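Local coordinates for protein glypican-1 (Homo sapiens, PDB 4YWT) that carries heparan sulfate chains at the cell surface, through which it binds alpha-4 (V) collagen and takes part in Schwann cell myelination, at residues A167-L170 with E171-K175; R247-M250 with K251-C255; G314-H317 with T318-E322. The protein carries 3 engineered substitutions. One frame throughout, in Å; residues are numbered along the deposited sequence.

In the fold
Glypican-1 is an elongated, mainly helical molecule, and each of the three contacts is local, joining residues within about a turn and a half of each other along a helix, so none closes a loop and none nests in or crosses another. Interaction 1 comes first, on helix 158-177. Interaction 2 follows on helix 243-253 and lies on the opposite side of the chain's centre, the two contact centres about 77 Å apart. The chain then returns, and interaction 3 starts helix 316-328, about 18 Å from interaction 1 between centres. Helix 316-328 links these two: its L327 packs on L170 and L173 of interaction 1. Interaction 2 instead belongs to the disulfide-bonded end, through C255.

Interaction 1. Residues A167-L170 with E171-K175; sequences ARLL and ERLFK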
loop_
_atom_site.group_PDB
_atom_site.type_symbol
_atom_site.label_atom_id
_atom_site.label_comp_id
_atom_site.label_asym_id
_atom_site.label_seq_id
_atom_site.Cartn_x
_atom_site.Cartn_y
_atom_site.Cartn_z
ATOM N N ALA A 167 8.206 17.905 34.282
ATOM C CA ALA A 167 8.774 17.937 35.625
ATOM C C ALA A 167 10.087 18.720 35.633
ATOM O O ALA A 167 10.219 19.749 36.319
ATOM C CB ALA A 167 8.993 16.525 36.145
ATOM N N ARG A 168 11.047 18.238 34.847
ATOM C CA ARG A 168 12.370 18.855 34.792
ATOM C C ARG A 168 12.304 20.309 34.327
ATOM O O ARG A 168 13.015 21.172 34.855
ATOM C CB ARG A 168 13.292 18.048 33.876
ATOM C CG ARG A 168 13.374 16.560 34.207
ATOM C CD ARG A 168 14.084 16.290 35.533
ATOM N NE ARG A 168 13.205 16.448 36.690
ATOM C CZ ARG A 168 12.374 15.510 37.134
ATOM N NH1 ARG A 168 12.302 14.338 36.520
ATOM N NH2 ARG A 168 11.613 15.744 38.195
ATOM N N LEU A 169 11.443 20.579 33.349
ATOM C CA LEU A 169 11.292 21.937 32.839
ATOM C C LEU A 169 10.742 22.868 33.913
ATOM O O LEU A 169 11.167 24.016 34.019
ATOM C CB LEU A 169 10.383 21.967 31.611
ATOM C CG LEU A 169 10.287 23.340 30.943
ATOM C CD1 LEU A 169 11.656 23.784 30.449
ATOM C CD2 LEU A 169 9.277 23.332 29.808
ATOM N N LEU A 170 9.796 22.372 34.706
ATOM C CA LEU A 170 9.244 23.159 35.802
ATOM C C LEU A 170 10.326 23.441 36.838
ATOM O O LEU A 170 10.433 24.562 37.343
ATOM C CB LEU A 170 8.057 22.444 36.451
ATOM C CG LEU A 170 7.485 23.107 37.707
ATOM C CD1 LEU A 170 7.006 24.520 37.405
ATOM C CD2 LEU A 170 6.355 22.274 38.290
ATOM N N GLU A 171 11.129 22.422 37.142
ATOM C CA GLU A 171 12.266 22.604 38.045
ATOM C C GLU A 171 13.189 23.725 37.570
ATOM O O GLU A 171 13.410 24.709 38.286
ATOM C CB GLU A 171 13.067 21.307 38.182
ATOM C CG GLU A 171 12.293 20.140 38.765
ATOM C CD GLU A 171 13.144 18.890 38.895
ATOM O OE1 GLU A 171 14.165 18.790 38.183
ATOM O OE2 GLU A 171 12.793 18.010 39.708
ATOM N N ARG A 172 13.719 23.573 36.357
ATOM C CA ARG A 172 14.662 24.541 35.795
ATOM C C ARG A 172 14.079 25.952 35.708
ATOM O O ARG A 172 14.720 26.926 36.112
ATOM C CB ARG A 172 15.123 24.086 34.409
ATOM C CG ARG A 172 16.012 22.853 34.422
ATOM C CD ARG A 172 16.414 22.443 33.015
ATOM N NE ARG A 172 17.154 23.498 32.328
ATOM C CZ ARG A 172 18.468 23.676 32.427
ATOM N NH1 ARG A 172 19.194 22.867 33.187
ATOM N NH2 ARG A 172 19.056 24.662 31.763
ATOM N N LEU A 173 12.862 26.055 35.183
ATOM C CA LEU A 173 12.202 27.346 35.029
ATOM C C LEU A 173 11.966 28.021 36.376
ATOM O O LEU A 173 12.124 29.237 36.502
ATOM C CB LEU A 173 10.877 27.187 34.279
ATOM C CG LEU A 173 10.990 26.994 32.764
ATOM C CD1 LEU A 173 9.629 26.736 32.143
ATOM C CD2 LEU A 173 11.641 28.205 32.124
ATOM N N PHE A 174 11.597 27.235 37.385
ATOM C CA PHE A 174 11.373 27.800 38.710
ATOM C C PHE A 174 12.685 28.258 39.335
ATOM O O PHE A 174 12.732 29.295 39.996
ATOM C CB PHE A 174 10.679 26.798 39.631
ATOM C CG PHE A 174 10.196 27.403 40.918
ATOM C CD1 PHE A 174 9.032 28.154 40.948
ATOM C CD2 PHE A 174 10.907 27.230 42.095
ATOM C CE1 PHE A 174 8.583 28.718 42.128
ATOM C CE2 PHE A 174 10.463 27.791 43.277
ATOM C CZ PHE A 174 9.298 28.534 43.293
ATOM N N LYS A 175 13.746 27.481 39.130
ATOM C CA LYS A 175 15.071 27.891 39.585
ATOM C C LYS A 175 15.484 29.211 38.945
ATOM O O LYS A 175 16.030 30.091 39.613
ATOM C CB LYS A 175 16.119 26.821 39.274
ATOM C CG LYS A 175 16.049 25.585 40.152
ATOM C CD LYS A 175 17.218 24.657 39.862
ATOM C CE LYS A 175 18.545 25.402 39.933
ATOM N NZ LYS A 175 19.705 24.495 39.709
#
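R168 and E171 run side by side and point the same way from helix 158-177, so that the guanidinium meets the carboxylate side-on in a salt bridge with two bonds. NE of R168 donates to OE1 of E171 at 2.9 Å, and NH2 of R168 to OE2 of E171 at 3.0 Å. The planes are not coplanar: they stand 49° apart, and both oxygens are approached from above the carboxylate plane, while OE1 lies close to the guanidinium plane. Bends at chi2 (-69°) and chi3 (82°) turn the arginine chain so that one guanidinium face lies over CB of A167, toward the rim of the group; the small alanine leaves room for this. E171 instead reaches across with its chain extended beyond CG.

Round the helix, L169 and L173 mesh obliquely, CG of L169 lying 3.7 Å from CD1 of L173. Both leucines are buried, as suits branched apolar chains one turn apart; L173 and L170 also touch L327 of helix 316-328 and F201. Beneath them run regular i to i+4 backbone bonds, such as L173 N to L169 O at 2.9 Å.

NH1 of R168 is also salt-bridged to E164, so one arginine joins an acid about a turn before it to one about a turn after. Its positive charge would partly offset both carboxylates and may favour their ionised forms, although the out-of-plane approach probably makes the pairing with E171 weaker than a coplanar one.

Interaction 2. Residues R247-M250 with K251-C255; sequences RAVM and KLVYC
K251 opens the second half of this helical segment by donating its backbone N to the O of R247 at 2.9 Å, while its CB rests near the carbonyl oxygens of R247 and A248. Its long aliphatic chain suits a partly exposed place, where the methylenes can pack and the amine can lead away from the contact. L252 follows with a bond from N to the O of A248, and its CB lies against that oxygen and the O of V249; a leucine fits because this side is buried.

V253 continues the pattern to V249. The two valines lie alongside each other and point the same way, CG2 of V253 standing 4.1 Å from CG1 of V249. V253 also turns its CG1 over the centre of the neighbouring Y254 ring, 3.4 Å above the ring plane.

At Y254 the side chain meets M250 at about a right angle. The methionine chain bends at chi2 (54°), which carries SD of M250 to 3.7 Å from CB of Y254 and puts the sulfur near the edge of the tyrosine ring. A flexible thioether can follow such a corner. The O of M250 accepts from two successive N-H groups, from Y254 N at 3.1 Å and, weakly, from C255 N at 3.3 Å. CE of M250 lies 4.2 Å from SG of C255, whose disulfide to C61 ties the end of this segment to the N-terminal part of the chain.

Around it, V249 and Y254 pack on helix 70-129, L252 on helix 268-278, and the O of K251 accepts from the indole of W415 in the short strand 414-415.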
loop_
_atom_site.group_PDB
_atom_site.type_symbol
_atom_site.label_atom_id
_atom_site.label_comp_id
_atom_site.label_asym_id
_atom_site.label_seq_id
_atom_site.Cartn_x
_atom_site.Cartn_y
_atom_site.Cartn_z
ATOM N N ARG A 247 -0.316 -23.842 -19.959
ATOM C CA ARG A 247 -1.080 -24.563 -20.973
ATOM C C ARG A 247 -2.417 -23.886 -21.260
ATOM O O ARG A 247 -2.830 -23.773 -22.415
ATOM C CB ARG A 247 -1.321 -26.011 -20.546
ATOM C CG ARG A 247 -0.073 -26.875 -20.496
ATOM C CD ARG A 247 -0.415 -28.322 -20.159
ATOM N NE ARG A 247 -1.266 -28.432 -18.976
ATOM C CZ ARG A 247 -2.567 -28.703 -19.015
ATOM N NH1 ARG A 247 -3.172 -28.885 -20.180
ATOM N NH2 ARG A 247 -3.266 -28.784 -17.893
ATOM N N ALA A 248 -3.092 -23.442 -20.202
ATOM C CA ALA A 248 -4.391 -22.792 -20.351
ATOM C C ALA A 248 -4.276 -21.469 -21.104
ATOM O O ALA A 248 -5.181 -21.083 -21.844
ATOM C CB ALA A 248 -5.029 -22.574 -18.996
ATOM N N VAL A 249 -3.157 -20.778 -20.907
ATOM C CA VAL A 249 -2.906 -19.508 -21.576
ATOM C C VAL A 249 -2.552 -19.749 -23.038
ATOM O O VAL A 249 -2.995 -19.009 -23.918
ATOM C CB VAL A 249 -1.780 -18.714 -20.879
ATOM C CG1 VAL A 249 -1.270 -17.593 -21.771
ATOM C CG2 VAL A 249 -2.277 -18.156 -19.558
ATOM N N MET A 250 -1.765 -20.789 -23.295
ATOM C CA MET A 250 -1.474 -21.184 -24.670
ATOM C C MET A 250 -2.767 -21.509 -25.410
ATOM O O MET A 250 -2.962 -21.093 -26.552
ATOM C CB MET A 250 -0.529 -22.386 -24.710
ATOM C CG MET A 250 -0.419 -23.027 -26.086
ATOM S SD MET A 250 0.028 -21.838 -27.367
ATOM C CE MET A 250 -0.293 -22.790 -28.849
ATOM N N LYS A 251 -3.651 -22.247 -24.745
ATOM C CA LYS A 251 -4.947 -22.587 -25.315
ATOM C C LYS A 251 -5.780 -21.332 -25.549
ATOM O O LYS A 251 -6.488 -21.216 -26.549
ATOM C CB LYS A 251 -5.695 -23.558 -24.400
ATOM C CG LYS A 251 -7.018 -24.056 -24.960
ATOM C CD LYS A 251 -7.385 -25.413 -24.378
ATOM C CE LYS A 251 -8.648 -25.971 -25.018
ATOM N NZ LYS A 251 -9.863 -25.209 -24.620
ATOM N N LEU A 252 -5.675 -20.391 -24.618
ATOM C CA LEU A 252 -6.423 -19.144 -24.681
ATOM C C LEU A 252 -6.018 -18.264 -25.861
ATOM O O LEU A 252 -6.871 -17.716 -26.559
ATOM C CB LEU A 252 -6.243 -18.359 -23.379
ATOM C CG LEU A 252 -6.885 -16.972 -23.336
ATOM C CD1 LEU A 252 -8.399 -17.092 -23.307
ATOM C CD2 LEU A 252 -6.379 -16.169 -22.144
ATOM N N VAL A 253 -4.714 -18.135 -26.082
ATOM C CA VAL A 253 -4.197 -17.130 -27.003
ATOM C C VAL A 253 -3.913 -17.654 -28.411
ATOM O O VAL A 253 -4.461 -17.140 -29.388
ATOM C CB VAL A 253 -2.902 -16.498 -26.453
ATOM C CG1 VAL A 253 -2.392 -15.425 -27.398
ATOM C CG2 VAL A 253 -3.141 -15.918 -25.067
ATOM N N TYR A 254 -3.063 -18.669 -28.519
ATOM C CA TYR A 254 -2.525 -19.062 -29.818
ATOM C C TYR A 254 -3.093 -20.360 -30.384
ATOM O O TYR A 254 -2.714 -20.775 -31.478
ATOM C CB TYR A 254 -1.002 -19.169 -29.729
ATOM C CG TYR A 254 -0.332 -17.837 -29.493
ATOM C CD1 TYR A 254 -0.633 -16.740 -30.289
ATOM C CD2 TYR A 254 0.583 -17.670 -28.463
ATOM C CE1 TYR A 254 -0.030 -15.515 -30.075
ATOM C CE2 TYR A 254 1.191 -16.449 -28.241
ATOM C CZ TYR A 254 0.880 -15.375 -29.049
ATOM O OH TYR A 254 1.483 -14.158 -28.830
ATOM N N CYS A 255 -3.999 -21.001 -29.654
ATOM C CA CYS A 255 -4.650 -22.196 -30.177
ATOM C C CYS A 255 -5.666 -21.823 -31.251
ATOM O O CYS A 255 -6.034 -22.652 -32.085
ATOM C CB CYS A 255 -5.322 -22.993 -29.059
ATOM S SG CYS A 255 -4.245 -24.235 -28.307
#

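Interaction 3. Residues G314-H317 with T318-E322; sequences GSVH and TWLAE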
loop_
_atom_site.group_PDB
_atom_site.type_symbol
_atom_site.label_atom_id
_atom_site.label_comp_id
_atom_site.label_asym_id
_atom_site.label_seq_id
_atom_site.Cartn_x
_atom_site.Cartn_y
_atom_site.Cartn_z
ATOM N N GLY A 314 2.828 19.116 13.445
ATOM C CA GLY A 314 3.554 20.282 12.986
ATOM C C GLY A 314 3.316 21.527 13.822
ATOM O O GLY A 314 3.671 22.629 13.404
ATOM N N SER A 315 2.729 21.363 15.006
ATOM C CA SER A 315 2.380 22.518 15.831
ATOM C C SER A 315 2.628 22.317 17.330
ATOM O O SER A 315 1.974 22.951 18.156
ATOM C CB SER A 315 0.913 22.894 15.606
ATOM O OG SER A 315 0.045 21.937 16.188
ATOM N N VAL A 316 3.572 21.444 17.672
ATOM C CA VAL A 316 3.956 21.208 19.065
ATOM C C VAL A 316 4.404 22.501 19.759
ATOM O O VAL A 316 4.054 22.774 20.923
ATOM C CB VAL A 316 5.094 20.164 19.153
ATOM C CG1 VAL A 316 5.648 20.082 20.565
ATOM C CG2 VAL A 316 4.609 18.800 18.682
ATOM N N HIS A 317 5.169 23.301 19.020
ATOM C CA HIS A 317 5.740 24.538 19.536
ATOM C C HIS A 317 4.673 25.513 20.022
ATOM O O HIS A 317 4.919 26.301 20.931
ATOM C CB HIS A 317 6.607 25.207 18.467
ATOM C CG HIS A 317 5.868 25.550 17.211
ATOM N ND1 HIS A 317 5.638 24.633 16.208
ATOM C CD2 HIS A 317 5.312 26.711 16.794
ATOM C CE1 HIS A 317 4.969 25.214 15.228
ATOM N NE2 HIS A 317 4.759 26.475 15.558
ATOM N N THR A 318 3.492 25.459 19.414
ATOM C CA THR A 318 2.395 26.332 19.813
ATOM C C THR A 318 1.919 25.987 21.221
ATOM O O THR A 318 1.700 26.873 22.054
ATOM C CB THR A 318 1.209 26.236 18.834
ATOM O OG1 THR A 318 0.586 24.951 18.954
ATOM C CG2 THR A 318 1.683 26.438 17.404
ATOM N N TRP A 319 1.770 24.691 21.485
ATOM C CA TRP A 319 1.354 24.226 22.801
ATOM C C TRP A 319 2.444 24.467 23.836
ATOM O O TRP A 319 2.151 24.827 24.979
ATOM C CB TRP A 319 0.980 22.743 22.763
ATOM C CG TRP A 319 -0.225 22.463 21.927
ATOM C CD1 TRP A 319 -0.254 21.847 20.711
ATOM C CD2 TRP A 319 -1.581 22.806 22.236
ATOM N NE1 TRP A 319 -1.545 21.775 20.248
ATOM C CE2 TRP A 319 -2.379 22.358 21.165
ATOM C CE3 TRP A 319 -2.197 23.445 23.316
ATOM C CZ2 TRP A 319 -3.763 22.527 21.142
ATOM C CZ3 TRP A 319 -3.571 23.614 23.293
ATOM C CH2 TRP A 319 -4.339 23.155 22.213
ATOM N N LEU A 320 3.699 24.269 23.439
ATOM C CA LEU A 320 4.811 24.587 24.333
ATOM C C LEU A 320 4.776 26.065 24.739
ATOM O O LEU A 320 4.858 26.406 25.927
ATOM C CB LEU A 320 6.151 24.249 23.676
ATOM C CG LEU A 320 6.422 22.770 23.387
ATOM C CD1 LEU A 320 7.806 22.589 22.780
ATOM C CD2 LEU A 320 6.273 21.935 24.651
ATOM N N ALA A 321 4.632 26.932 23.742
ATOM C CA ALA A 321 4.565 28.372 23.959
ATOM C C ALA A 321 3.388 28.750 24.855
ATOM O O ALA A 321 3.509 29.626 25.717
ATOM C CB ALA A 321 4.469 29.104 22.627
ATOM N N GLU A 322 2.252 28.088 24.649
ATOM C CA GLU A 322 1.076 28.349 25.472
ATOM C C GLU A 322 1.331 27.941 26.925
ATOM O O GLU A 322 0.922 28.638 27.862
ATOM C CB GLU A 322 -0.146 27.617 24.914
ATOM C CG GLU A 322 -1.437 27.905 25.666
ATOM C CD GLU A 322 -2.673 27.584 24.848
ATOM O OE1 GLU A 322 -2.715 27.966 23.658
ATOM O OE2 GLU A 322 -3.603 26.953 25.394
HETATM O O HOH W 1 -2.120 21.296 17.598
#
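S315, at the N-cap position of helix 316-328, turns its backbone O toward T318, which takes it twice. OG1 of T318 donates to O of S315 at 2.6 Å, in the carbonyl plane, and N of T318 adds a bond of 3.2 Å to the same S315 O from well above that plane. A threonine chi1 of 69° tucks OG1 back over the chain to make this possible. The serine side chain forms no capping bond; its OG bonds to S311 O and accepts a hydrogen bond from a water, which itself accepts from NE1 of W319 at 2.8 Å, so a small hydroxyl and an indole N-H share one bridge.

V316 sends its O to L320 N in a nearly straight helical bond of 2.9 Å. CG1 of V316 meets CG of L320 at 4.0 Å, the two side chains crossing obliquely; both are buried and apolar, facing L208 of helix 204-236.

H317 has CG between its backbone N and carbonyl carbon (chi1 59°), which sets the ring beside T318, and CG2 of T318 lies over one face in a CH-pi contact, 3.9 Å from the centroid of the H317 ring and displaced toward the rim. The flat imidazole thus offers a face to a methyl while its ND1 is held by S117 of helix 70-129. Its O accepts from A321 N.

The beta-branched threonine does two jobs: its hydroxyl grips the first carbonyl and its methyl rests against one face of the imidazole. With two donors on S315 O, the helix start is probably stiffened, and the ring's rotation is probably limited by the methyl on its face together with the bond at ND1.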